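Local coordinates for protein Na-translocating NADH-quinone reductase subunit C NqrC (Shewanella oneidensis, PDB 4XHF) that binds flavin mononucleotide and belongs to the NqrC family of membrane-complex subunits, here as a soluble fragment built on an antiparallel sheet, at residues A[87-90]-A[91-94]; A[104-108]-A[109-113]; A[152-155]-A[156-159]. All blocks are in the same frame, centred on the assembly; numbering follows the deposited sequence.

Contact 1: residues A[87-90]-A[91-94]; sequences DFDE and RMAA
The N-terminus of helix 90-95 is closed by an aspartate N-cap, and Asp89 supplies it by turning its carboxylate back onto the first turn. With CG anti to its own backbone N (chi1 -167°), Asp89 offers OD1 to Met92 N at 3.2 Å. The donor stands well above the carboxylate plane. A second, weak bond joins Arg91 N to the same OD1, so one oxygen serves two of the amide groups that a helix start leaves without carbonyl partners; the helix dipole would be expected to favour the negative charge there. The other oxygen lies against Met92, whose bent chain brings CE to 3.4 Å from Asp89 OD2, the two side chains crossing at about a right angle. Behind the cap the helix takes up its own bonding, with Ala93 N donating to Asp89 O at 3.1 Å and Ala94 N to Glu90 O at 3.2 Å. Phe88, just before the cap, brings its ring against the first turn, its CZ 3.7 Å from Ala93 CB. Glu90 reaches Arg118 N on strand 113-123 through OE2, and Arg91 forms a salt bridge with Glu165 at the end of strand 158-165, while Ala94 packs on Tyr137 of strand 129-139.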
# COMPACT_ATOMS: atom_id res chain seq x y z
N ASP A 87 -11.01 5.63 -10.99
CA ASP A 87 -10.30 6.54 -11.88
C ASP A 87 -9.69 7.72 -11.12
O ASP A 87 -9.08 8.60 -11.72
CB ASP A 87 -11.23 7.05 -12.98
CG ASP A 87 -11.61 5.97 -13.97
OD1 ASP A 87 -10.77 5.08 -14.23
OD2 ASP A 87 -12.74 6.01 -14.50
N PHE A 88 -9.85 7.72 -9.80
CA PHE A 88 -9.30 8.78 -8.96
C PHE A 88 -7.79 8.88 -9.13
O PHE A 88 -7.07 7.89 -8.98
CB PHE A 88 -9.67 8.53 -7.50
CG PHE A 88 -9.24 9.64 -6.57
CD1 PHE A 88 -9.96 10.82 -6.50
CD2 PHE A 88 -8.12 9.49 -5.77
CE1 PHE A 88 -9.56 11.83 -5.64
CE2 PHE A 88 -7.73 10.50 -4.91
CZ PHE A 88 -8.45 11.67 -4.85
N ASP A 89 -7.31 10.08 -9.46
CA ASP A 89 -5.88 10.32 -9.66
C ASP A 89 -5.23 10.80 -8.36
O ASP A 89 -5.37 11.96 -7.98
CB ASP A 89 -5.67 11.36 -10.77
CG ASP A 89 -4.23 11.42 -11.24
OD1 ASP A 89 -3.32 11.01 -10.49
OD2 ASP A 89 -4.00 11.88 -12.38
N GLU A 90 -4.51 9.90 -7.71
CA GLU A 90 -3.91 10.19 -6.41
C GLU A 90 -2.63 11.01 -6.55
O GLU A 90 -2.25 11.74 -5.63
CB GLU A 90 -3.61 8.89 -5.66
CG GLU A 90 -4.86 8.14 -5.21
CD GLU A 90 -4.55 7.04 -4.21
OE1 GLU A 90 -4.07 5.96 -4.62
OE2 GLU A 90 -4.80 7.25 -3.00
N ARG A 91 -1.96 10.89 -7.69
CA ARG A 91 -0.77 11.68 -7.96
C ARG A 91 -1.16 13.15 -8.04
O ARG A 91 -0.48 14.02 -7.49
CB ARG A 91 -0.09 11.25 -9.26
CG ARG A 91 0.18 9.76 -9.40
CD ARG A 91 1.31 9.29 -8.50
NE ARG A 91 1.53 7.85 -8.64
CZ ARG A 91 2.44 7.28 -9.44
NH1 ARG A 91 3.24 8.02 -10.19
NH2 ARG A 91 2.54 5.96 -9.48
N MET A 92 -2.26 13.41 -8.73
CA MET A 92 -2.76 14.77 -8.94
C MET A 92 -3.32 15.35 -7.65
O MET A 92 -3.11 16.52 -7.35
CB MET A 92 -3.83 14.77 -10.03
CG MET A 92 -4.30 16.14 -10.47
SD MET A 92 -5.75 16.07 -11.54
CE MET A 92 -5.13 15.09 -12.91
N ALA A 93 -4.04 14.53 -6.90
CA ALA A 93 -4.67 14.97 -5.66
C ALA A 93 -3.63 15.39 -4.63
O ALA A 93 -3.90 16.25 -3.79
CB ALA A 93 -5.54 13.86 -5.10
N ALA A 94 -2.45 14.78 -4.70
CA ALA A 94 -1.40 15.04 -3.72
C ALA A 94 -0.72 16.39 -3.92
O ALA A 94 -0.15 16.94 -2.98
CB ALA A 94 -0.37 13.93 -3.78

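Contact 2: residues A[104-108]-A[109-113]; sequences KKDIA and KIKTR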
# COMPACT_ATOMS: atom_id res chain seq x y z
N LYS A 104 3.67 17.06 8.78
CA LYS A 104 4.47 17.58 9.88
C LYS A 104 5.79 16.84 9.95
O LYS A 104 6.85 17.45 9.93
CB LYS A 104 3.72 17.45 11.21
CG LYS A 104 4.46 18.10 12.38
CD LYS A 104 4.35 17.27 13.65
CE LYS A 104 5.17 17.87 14.78
NZ LYS A 104 6.61 17.98 14.43
N LYS A 105 5.72 15.51 10.05
CA LYS A 105 6.90 14.66 10.05
C LYS A 105 6.97 13.89 8.74
O LYS A 105 6.41 12.80 8.61
CB LYS A 105 6.88 13.71 11.24
CG LYS A 105 7.06 14.41 12.58
CD LYS A 105 6.62 13.53 13.75
CE LYS A 105 7.04 14.11 15.09
NZ LYS A 105 8.34 13.55 15.56
N ASP A 106 7.64 14.48 7.75
CA ASP A 106 7.70 13.92 6.41
C ASP A 106 8.74 12.80 6.31
O ASP A 106 9.77 12.94 5.65
CB ASP A 106 8.01 15.02 5.40
CG ASP A 106 7.81 14.58 3.96
OD1 ASP A 106 7.15 13.54 3.75
OD2 ASP A 106 8.29 15.28 3.05
N ILE A 107 8.45 11.68 6.97
CA ILE A 107 9.38 10.55 7.06
C ILE A 107 9.70 9.97 5.69
O ILE A 107 10.83 9.56 5.43
CB ILE A 107 8.80 9.44 7.97
CG1 ILE A 107 8.54 9.97 9.38
CG2 ILE A 107 9.74 8.25 8.04
CD1 ILE A 107 7.74 9.03 10.27
N ALA A 108 8.69 9.93 4.82
CA ALA A 108 8.84 9.32 3.50
C ALA A 108 9.30 10.32 2.44
O ALA A 108 9.45 9.97 1.27
CB ALA A 108 7.52 8.69 3.07
N LYS A 109 9.52 11.57 2.86
CA LYS A 109 10.03 12.61 1.97
C LYS A 109 9.13 12.79 0.75
O LYS A 109 9.61 12.85 -0.38
CB LYS A 109 11.46 12.28 1.53
CG LYS A 109 12.41 12.03 2.69
CD LYS A 109 13.75 11.50 2.22
CE LYS A 109 14.60 11.04 3.40
NZ LYS A 109 15.88 10.43 2.98
N ILE A 110 7.82 12.88 0.99
CA ILE A 110 6.86 13.05 -0.09
C ILE A 110 6.49 14.52 -0.28
O ILE A 110 5.78 14.87 -1.22
CB ILE A 110 5.57 12.24 0.16
CG1 ILE A 110 4.87 12.70 1.45
CG2 ILE A 110 5.90 10.75 0.23
CD1 ILE A 110 3.52 12.05 1.68
N LYS A 111 6.97 15.37 0.62
CA LYS A 111 6.83 16.83 0.52
C LYS A 111 5.39 17.32 0.66
O LYS A 111 5.12 18.28 1.37
CB LYS A 111 7.41 17.33 -0.81
CG LYS A 111 8.91 17.12 -0.95
CD LYS A 111 9.71 18.12 -0.12
CE LYS A 111 9.57 19.54 -0.66
NZ LYS A 111 10.49 20.50 0.03
N THR A 112 4.46 16.66 -0.03
CA THR A 112 3.05 17.03 0.05
C THR A 112 2.20 15.76 0.13
O THR A 112 2.58 14.72 -0.42
CB THR A 112 2.62 17.89 -1.16
OG1 THR A 112 1.25 18.27 -1.02
CG2 THR A 112 2.82 17.15 -2.47
N ARG A 113 1.07 15.85 0.82
CA ARG A 113 0.18 14.71 1.00
C ARG A 113 -1.26 15.07 0.64
O ARG A 113 -1.77 16.11 1.07
CB ARG A 113 0.24 14.22 2.45
CG ARG A 113 -0.38 12.84 2.66
CD ARG A 113 -0.97 12.71 4.05
NE ARG A 113 -2.13 13.57 4.23
CZ ARG A 113 -2.78 13.73 5.38
NH1 ARG A 113 -2.39 13.09 6.47
NH2 ARG A 113 -3.83 14.55 5.44
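The carboxylate of Asp106 binds the backbone amides of Ile110 and Lys111, each oxygen taking one of the two successive N-H groups. OD1 of Asp106 accepts from Ile110 N at 2.9 Å and its OD2 from Lys111 N at 2.8 Å. Both donors arrive on the syn side, the first 17° and the second 26° out of the carboxylate plane, so the pair of bonds fixes the rotation of the group about its last torsion. The carboxylate can face these amides because CG stands anti to the backbone N (chi1 -168°), beside the carbonyl carbon. The backbone closes at the same place: a type I beta turn runs from Asp106 to Lys109, with Lys109 N donating to Asp106 O at 3.1 Å, and Asp106 is itself the centre of an inverse gamma turn. Ile110 sends its branches to different partners: CG1 lies beside the carboxylate, 3.3 Å from Asp106 OD1, while CG2 makes the apolar contact, 3.9 Å from Ala108 CB. Lys109 touches Ala108 through CB and CG, at the root of an extended chain. The whole loop links strand 100-101 to strand 113-123. Ala108 is hydrogen-bonded through the backbone to Lys139 of strand 129-139, while Ile107 and Ile110 lean on helix 221-234 through Arg229, Glu232 and Phe233.

Contact 3: residues A[152-155]-A[156-159]; sequences EPDF and NTIK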
# COMPACT_ATOMS: atom_id res chain seq x y z
N GLU A 152 -4.39 -7.59 7.29
CA GLU A 152 -5.50 -8.39 7.81
C GLU A 152 -6.38 -7.52 8.72
O GLU A 152 -5.96 -6.43 9.12
CB GLU A 152 -4.96 -9.60 8.58
CG GLU A 152 -4.12 -10.55 7.73
CD GLU A 152 -3.78 -11.85 8.45
OE1 GLU A 152 -4.11 -11.97 9.64
OE2 GLU A 152 -3.20 -12.74 7.81
N PRO A 153 -7.59 -8.00 9.04
CA PRO A 153 -8.55 -7.23 9.84
C PRO A 153 -8.06 -6.85 11.24
O PRO A 153 -8.74 -6.06 11.91
CB PRO A 153 -9.76 -8.17 9.94
CG PRO A 153 -9.67 -9.01 8.73
CD PRO A 153 -8.20 -9.24 8.54
N ASP A 154 -6.93 -7.39 11.69
CA ASP A 154 -6.32 -6.91 12.93
C ASP A 154 -5.55 -5.62 12.66
O ASP A 154 -5.11 -4.94 13.59
CB ASP A 154 -5.40 -7.98 13.56
CG ASP A 154 -4.23 -8.36 12.66
OD1 ASP A 154 -3.98 -7.70 11.63
OD2 ASP A 154 -3.53 -9.35 13.00
N PHE A 155 -5.40 -5.31 11.38
CA PHE A 155 -4.74 -4.08 10.93
C PHE A 155 -3.30 -4.03 11.43
O PHE A 155 -2.79 -2.98 11.82
CB PHE A 155 -5.53 -2.86 11.39
CG PHE A 155 -6.96 -2.86 10.92
CD1 PHE A 155 -7.26 -3.09 9.59
CD2 PHE A 155 -7.99 -2.65 11.81
CE1 PHE A 155 -8.57 -3.10 9.15
CE2 PHE A 155 -9.31 -2.66 11.38
CZ PHE A 155 -9.59 -2.89 10.05
N ASN A 156 -2.65 -5.19 11.41
CA ASN A 156 -1.28 -5.33 11.86
C ASN A 156 -0.54 -6.35 10.99
O ASN A 156 0.53 -6.07 10.46
CB ASN A 156 -1.24 -5.76 13.33
CG ASN A 156 0.16 -5.71 13.91
OD1 ASN A 156 1.06 -5.09 13.35
ND2 ASN A 156 0.34 -6.35 15.06
N THR A 157 -1.14 -7.53 10.84
CA THR A 157 -0.54 -8.60 10.04
C THR A 157 -0.65 -8.28 8.55
O THR A 157 -1.74 -8.01 8.04
CB THR A 157 -1.21 -9.96 10.33
OG1 THR A 157 -1.14 -10.23 11.74
CG2 THR A 157 -0.53 -11.08 9.57
N ILE A 158 0.48 -8.33 7.86
CA ILE A 158 0.53 -8.05 6.43
C ILE A 158 0.05 -9.25 5.62
O ILE A 158 0.55 -10.37 5.80
CB ILE A 158 1.95 -7.66 6.00
CG1 ILE A 158 2.40 -6.41 6.76
CG2 ILE A 158 2.00 -7.40 4.49
CD1 ILE A 158 3.87 -6.08 6.60
N LYS A 159 -0.90 -9.01 4.72
CA LYS A 159 -1.45 -10.06 3.85
C LYS A 159 -0.72 -10.09 2.51
O LYS A 159 -0.81 -11.06 1.76
CB LYS A 159 -2.95 -9.83 3.63
CG LYS A 159 -3.69 -11.02 3.03
CD LYS A 159 -3.93 -12.11 4.06
CE LYS A 159 -4.76 -13.26 3.49
NZ LYS A 159 -6.10 -12.80 3.06
O HOH W 1 -0.84 -12.96 6.49
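Glu152 and Thr157 face each other across the neck of a tight loop, with Asn156 at its shoulder. The backbones of the first two are tied by Glu152 N, which donates to Thr157 O at 2.8 Å, nearly along the C=O axis. The two side chains also cross obliquely: the extended glutamate chain runs past the threonine methyl, and its CD comes to 3.5 Å from Thr157 CG2. One water then donates to both Glu152 OE2 and Ile158 O, bridging the carboxylate to the backbone just beyond the threonine. Lys159 crosses the same glutamate at about a right angle, but the charged ends do not meet, OE2 of Glu152 lying 5.6 Å from Lys159 NZ.

The loop is a beta hairpin connection between antiparallel strands 144-151 and 158-165, within the FMN-binding family region, and it opens with a type I turn from Glu152 to Phe155. Asp154 ties the loop together. Its CG sits between the backbone N and the carbonyl carbon (chi1 62°), which aims the carboxylate across the loop. Asp154 OD1 accepts from Asn156 N at 2.8 Å, the first of these bonds closing an Asx turn, and from Thr157 N at 3.0 Å, both donors coming from the same face of the carboxylate plane, while OD2 accepts a hydrogen bond from the hydroxyl Thr157 OG1 on its syn lone pair at 2.8 Å. Three bonds thus hold this group against rotation. Thr157 OG1 has a further partner in Gln189 NE2. The carboxamide of Asn156 leads out of the loop, its OD1 accepting from Phe191 N. Phe155 turns the other way, with Pro153 O 3.4 Å above the plane of its ring, and stacks on Phe244 of helix 241-249.

How the contacts relate
All three contacts show an aspartate carboxylate gathering nearby backbone amides, at a helix start in contact 1, in a connecting loop in contact 2 and in a hairpin in contact 3. Contacts 1 and 2 have centres about 17 Å apart and touch directly, Ala94 O lying 2.7 Å from Thr112 OG1 in a probable hydrogen bond. Contact 3 stands apart from both: its centre is about 26 Å from that of contact 1, on the opposite side of the chain's centre, and about 24 Å from that of contact 2. None of their residues lines the flavin mononucleotide pocket, although the side chain of Lys109 in contact 2 is about 11 Å from the ligand.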